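Local coordinates for binary enterotoxin of Clostridium perfringens component a (Clostridium perfringens, PDB 5WTZ), which probably transfers ADP-ribose from NAD+ to actin, serving as the enzymatic component of a binary, iota-like enterotoxin, at residues F326-L331 against D396-E400; P233-T239 against A285-R289. One frame throughout, in Å; residues are numbered along the deposited sequence.

Contact 1: F326-L331 against D396-E400; sequences FKEKWL and DNITE
Ile-398 pushes its side chain into the last turn of helix 320-330, a helix-on-sheet packing within the ADP-ribosyltransferase fold. The short helix and strand axes run nearly antiparallel, at 169°, and approach to 9.2 Å.

The apolar contacts centre on Ile-398, whose beta-branched shape suits a strand and offers two arms. CG1 lies beside the backbone N, and at its end Ile-398 CD1 lies 3.6 Å from Phe-326 CD2; the two side chains cross at about a right angle. The other arm, anti to the backbone N, runs along the aliphatic part of Lys-327, where Ile-398 CG2 lies 3.8 Å from Lys-327 CG. Just past the helix, Leu-331 CD2 lies over the strand backbone, 3.8 Å from Asn-397 CA. Trp-330 CD1 sits over the centre of one face of the Phe-326 ring, while Leu-414 and Ile-416 of strand 411-420 also touch Phe-326.

Polar contacts are made by the end of Lys-327. Its long, extended chain brings Lys-327 NZ to Ile-398 O in a weak hydrogen bond of 3.2 Å. A water then accepts from both Lys-327 NZ, at 3.0 Å, and Glu-400 N, at 3.1 Å.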
# COMPACT_ATOMS: atom_id res chain seq x y z
N PHE A 326 10.19 11.84 -11.39
CA PHE A 326 9.49 10.59 -11.59
C PHE A 326 8.03 10.73 -11.19
O PHE A 326 7.13 10.22 -11.86
CB PHE A 326 10.17 9.48 -10.78
CG PHE A 326 9.73 8.10 -11.15
CD1 PHE A 326 10.36 7.41 -12.17
CD2 PHE A 326 8.69 7.48 -10.46
CE1 PHE A 326 9.96 6.13 -12.52
CE2 PHE A 326 8.28 6.20 -10.81
CZ PHE A 326 8.92 5.52 -11.83
N LYS A 327 7.81 11.44 -10.08
CA LYS A 327 6.45 11.66 -9.59
C LYS A 327 5.67 12.50 -10.58
O LYS A 327 4.51 12.20 -10.89
CB LYS A 327 6.46 12.31 -8.21
CG LYS A 327 6.97 11.38 -7.11
CD LYS A 327 6.83 12.05 -5.75
CE LYS A 327 7.15 11.08 -4.62
NZ LYS A 327 6.54 11.54 -3.35
N GLU A 328 6.31 13.55 -11.10
CA GLU A 328 5.67 14.44 -12.06
C GLU A 328 5.32 13.69 -13.36
O GLU A 328 4.26 13.92 -13.95
CB GLU A 328 6.58 15.63 -12.37
CG GLU A 328 6.30 16.85 -11.51
CD GLU A 328 5.03 17.58 -11.91
OE1 GLU A 328 4.69 17.56 -13.12
OE2 GLU A 328 4.38 18.17 -11.03
N LYS A 329 6.20 12.79 -13.78
CA LYS A 329 5.99 12.07 -15.03
C LYS A 329 4.88 11.03 -14.92
O LYS A 329 4.10 10.87 -15.86
CB LYS A 329 7.30 11.41 -15.46
CG LYS A 329 7.28 10.75 -16.84
CD LYS A 329 8.70 10.40 -17.26
CE LYS A 329 8.73 9.54 -18.51
NZ LYS A 329 8.09 10.20 -19.69
N TRP A 330 4.77 10.35 -13.78
CA TRP A 330 3.95 9.14 -13.71
C TRP A 330 2.71 9.18 -12.80
O TRP A 330 1.79 8.40 -13.02
CB TRP A 330 4.82 7.94 -13.29
CG TRP A 330 5.92 7.65 -14.28
CD1 TRP A 330 7.27 7.82 -14.09
CD2 TRP A 330 5.77 7.16 -15.62
NE1 TRP A 330 7.95 7.47 -15.23
CE2 TRP A 330 7.06 7.07 -16.19
CE3 TRP A 330 4.66 6.81 -16.41
CZ2 TRP A 330 7.27 6.62 -17.49
CZ3 TRP A 330 4.88 6.37 -17.71
CH2 TRP A 330 6.18 6.27 -18.23
N LEU A 331 2.68 10.04 -11.79
CA LEU A 331 1.49 10.11 -10.92
C LEU A 331 0.22 10.32 -11.74
O LEU A 331 0.16 11.20 -12.60
CB LEU A 331 1.62 11.22 -9.87
CG LEU A 331 2.43 10.90 -8.61
CD1 LEU A 331 2.40 12.09 -7.65
CD2 LEU A 331 1.90 9.66 -7.93
N ASP A 396 -1.13 5.37 -8.68
CA ASP A 396 -1.91 6.00 -7.62
C ASP A 396 -1.02 6.77 -6.64
O ASP A 396 -1.39 7.84 -6.15
CB ASP A 396 -2.70 4.94 -6.84
CG ASP A 396 -3.66 4.16 -7.70
OD1 ASP A 396 -4.33 4.76 -8.57
OD2 ASP A 396 -3.76 2.92 -7.48
N ASN A 397 0.14 6.20 -6.32
CA ASN A 397 1.09 6.91 -5.47
C ASN A 397 2.52 6.44 -5.69
O ASN A 397 2.77 5.34 -6.22
CB ASN A 397 0.72 6.75 -3.99
CG ASN A 397 1.06 7.99 -3.16
OD1 ASN A 397 1.71 8.92 -3.63
ND2 ASN A 397 0.62 7.99 -1.92
N ILE A 398 3.44 7.28 -5.25
CA ILE A 398 4.86 6.98 -5.33
C ILE A 398 5.47 7.38 -4.00
O ILE A 398 5.37 8.54 -3.59
CB ILE A 398 5.52 7.73 -6.51
CG1 ILE A 398 5.00 7.17 -7.84
CG2 ILE A 398 7.04 7.63 -6.42
CD1 ILE A 398 5.37 7.99 -9.04
N THR A 399 6.06 6.42 -3.31
CA THR A 399 6.56 6.66 -1.97
C THR A 399 8.02 6.21 -1.85
O THR A 399 8.34 5.03 -2.00
CB THR A 399 5.71 5.93 -0.91
OG1 THR A 399 4.35 6.37 -0.99
CG2 THR A 399 6.24 6.20 0.48
N GLU A 400 8.91 7.16 -1.59
CA GLU A 400 10.32 6.81 -1.49
C GLU A 400 10.67 6.22 -0.12
O GLU A 400 10.11 6.62 0.90
CB GLU A 400 11.19 8.03 -1.77
CG GLU A 400 10.92 9.19 -0.82
CD GLU A 400 11.81 10.39 -1.09
OE1 GLU A 400 13.05 10.24 -1.00
OE2 GLU A 400 11.26 11.48 -1.38
O HOH W 1 7.84 10.00 -1.10

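Contact 2: P233-T239 against A285-R289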
# COMPACT_ATOMS: atom_id res chain seq x y z
N PRO A 233 -7.59 -25.91 -7.44
CA PRO A 233 -8.47 -26.44 -8.49
C PRO A 233 -8.09 -25.93 -9.89
O PRO A 233 -8.28 -26.65 -10.87
CB PRO A 233 -9.86 -25.93 -8.09
CG PRO A 233 -9.73 -25.50 -6.65
CD PRO A 233 -8.32 -25.03 -6.52
N TRP A 234 -7.57 -24.70 -9.97
CA TRP A 234 -7.12 -24.12 -11.24
C TRP A 234 -6.06 -25.00 -11.90
O TRP A 234 -6.16 -25.32 -13.09
CB TRP A 234 -6.57 -22.71 -11.01
CG TRP A 234 -5.85 -22.11 -12.19
CD1 TRP A 234 -6.42 -21.45 -13.26
CD2 TRP A 234 -4.44 -22.05 -12.40
NE1 TRP A 234 -5.44 -21.00 -14.12
CE2 TRP A 234 -4.22 -21.37 -13.63
CE3 TRP A 234 -3.33 -22.52 -11.69
CZ2 TRP A 234 -2.94 -21.15 -14.15
CZ3 TRP A 234 -2.07 -22.30 -12.20
CH2 TRP A 234 -1.88 -21.62 -13.42
N LEU A 235 -5.06 -25.38 -11.12
CA LEU A 235 -3.96 -26.20 -11.61
C LEU A 235 -4.47 -27.51 -12.20
O LEU A 235 -3.92 -28.00 -13.18
CB LEU A 235 -2.97 -26.48 -10.48
CG LEU A 235 -1.73 -27.31 -10.86
CD1 LEU A 235 -0.83 -26.50 -11.78
CD2 LEU A 235 -0.98 -27.78 -9.62
N LYS A 236 -5.53 -28.06 -11.62
CA LYS A 236 -6.15 -29.29 -12.12
C LYS A 236 -6.71 -29.14 -13.53
O LYS A 236 -6.54 -30.03 -14.37
CB LYS A 236 -7.29 -29.74 -11.20
CG LYS A 236 -6.92 -30.89 -10.28
CD LYS A 236 -8.11 -31.32 -9.43
CE LYS A 236 -7.70 -31.50 -7.98
NZ LYS A 236 -6.35 -32.11 -7.86
N GLU A 237 -7.39 -28.03 -13.78
CA GLU A 237 -8.08 -27.82 -15.04
C GLU A 237 -7.14 -27.44 -16.19
O GLU A 237 -7.61 -27.28 -17.32
CB GLU A 237 -9.14 -26.73 -14.89
CG GLU A 237 -10.05 -26.85 -13.69
CD GLU A 237 -11.37 -26.14 -13.91
OE1 GLU A 237 -11.74 -25.91 -15.08
OE2 GLU A 237 -12.03 -25.79 -12.91
N LEU A 238 -5.85 -27.27 -15.93
CA LEU A 238 -4.94 -26.87 -17.02
C LEU A 238 -4.80 -27.98 -18.05
O LEU A 238 -4.65 -29.14 -17.68
CB LEU A 238 -3.56 -26.50 -16.49
CG LEU A 238 -3.41 -25.22 -15.67
CD1 LEU A 238 -1.95 -24.89 -15.46
CD2 LEU A 238 -4.16 -24.04 -16.31
N THR A 239 -4.87 -27.63 -19.34
CA THR A 239 -4.50 -28.59 -20.38
C THR A 239 -3.00 -28.87 -20.25
O THR A 239 -2.27 -28.06 -19.67
CB THR A 239 -4.80 -28.10 -21.82
OG1 THR A 239 -3.96 -26.97 -22.12
CG2 THR A 239 -6.27 -27.72 -21.98
N ALA A 285 -4.71 -20.00 -20.19
CA ALA A 285 -4.62 -20.52 -18.83
C ALA A 285 -5.00 -19.47 -17.79
O ALA A 285 -5.71 -19.75 -16.81
CB ALA A 285 -3.21 -21.03 -18.56
N LEU A 286 -4.53 -18.24 -18.00
CA LEU A 286 -4.71 -17.19 -17.01
C LEU A 286 -6.16 -16.65 -16.98
O LEU A 286 -6.51 -15.88 -16.10
CB LEU A 286 -3.72 -16.06 -17.27
CG LEU A 286 -2.26 -16.45 -17.13
CD1 LEU A 286 -1.30 -15.33 -17.50
CD2 LEU A 286 -1.97 -16.93 -15.71
N LYS A 287 -6.98 -17.09 -17.92
CA LYS A 287 -8.39 -16.70 -17.96
C LYS A 287 -9.28 -17.73 -17.28
O LYS A 287 -10.50 -17.56 -17.22
CB LYS A 287 -8.86 -16.50 -19.41
CG LYS A 287 -8.18 -15.35 -20.15
CD LYS A 287 -8.67 -15.30 -21.58
CE LYS A 287 -8.20 -14.02 -22.27
NZ LYS A 287 -6.75 -14.07 -22.55
N LYS A 288 -8.69 -18.81 -16.78
CA LYS A 288 -9.50 -19.97 -16.37
C LYS A 288 -10.06 -19.85 -14.94
O LYS A 288 -11.07 -20.48 -14.61
CB LYS A 288 -8.70 -21.26 -16.53
CG LYS A 288 -8.51 -21.64 -18.00
CD LYS A 288 -7.76 -22.94 -18.20
CE LYS A 288 -8.62 -24.13 -17.91
NZ LYS A 288 -7.96 -25.38 -18.39
N ARG A 289 -9.42 -19.05 -14.10
CA ARG A 289 -9.99 -18.78 -12.79
C ARG A 289 -9.62 -17.38 -12.33
O ARG A 289 -8.52 -17.16 -11.84
CB ARG A 289 -9.54 -19.82 -11.77
CG ARG A 289 -10.10 -19.59 -10.38
CD ARG A 289 -9.62 -20.66 -9.41
NE ARG A 289 -10.49 -21.84 -9.39
CZ ARG A 289 -11.30 -22.15 -8.39
NH1 ARG A 289 -11.36 -21.38 -7.31
NH2 ARG A 289 -12.05 -23.24 -8.46
O HOH W 2 -11.13 -23.15 -11.57
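Trp-234 and Arg-289 face each other with CA atoms 6.3 Å apart, and the CA atoms of Leu-238 and Ala-285 are 6.6 Å apart, so the segments run in opposite directions where the ends of helices 220-237 and 272-286 meet in the second ADP-ribosyltransferase unit. Helix 220-237 is kinked near Pro-233, a residue with no N-H to give to the preceding turn. After Leu-286 the second segment leaves its helix and continues alongside the first as far as Arg-289.

The indole of Trp-234 fills the space between them. Its CG is anti to the backbone N (chi1 169°), which sends the ring across to the other helix end, where Trp-234 NE1 donates to Ala-285 O over 3.0 Å, nearly straight at 169° and in the ring plane. That carbonyl also accepts from Lys-288 N, the two donors approaching from opposite faces of its plane. The small methyl of Ala-285 leaves room for Leu-238, whose CD2 lies 3.9 Å from Ala-285 CB and also over one face of the indole.

Arg-289 bends at chi3 and lays one guanidinium face against Pro-233, with Arg-289 NH2 3.5 Å from Pro-233 CB. A water in the guanidinium plane bridges Arg-289 NE and OE2 of the poorly ordered Glu-237. Lys-288 packs CB near Trp-234 CD1.

The Trp-234 side chain is about 7 Å from that of Leu-250, an NAD+-binding residue, and about 12 Å from the bound NAD. Around this joint, Leu-243 of helix 240-263 touches Leu-238, Tyr-231 one turn back meets the indole edge-to-face and gives its hydroxyl to Arg-289 O, and Ala-371 of strand 370-372 touches Trp-234 and Leu-286.

In the fold
Both contacts lie in the second ADP-ribosyltransferase range, and along the chain they follow in series, neither nesting nor crossing. From the N terminus, contact 2 closes first: the chain leaves helix 220-237, passes through helix 240-263 and helix 272-286, and returns, making an almost wholly helical loop of 45 residues. After strand 295-301, contact 1 opens at helix 320-330 and closes after 64 intervening residues, which hold strands but no helix, on strand 391-403 of the second five-stranded sheet, to which strands 295-301 and 411-420 also belong. Contact 2 thus joins helices to one another, whereas contact 1 joins a helix to that sheet. Their centres are 35 Å apart and they do not touch.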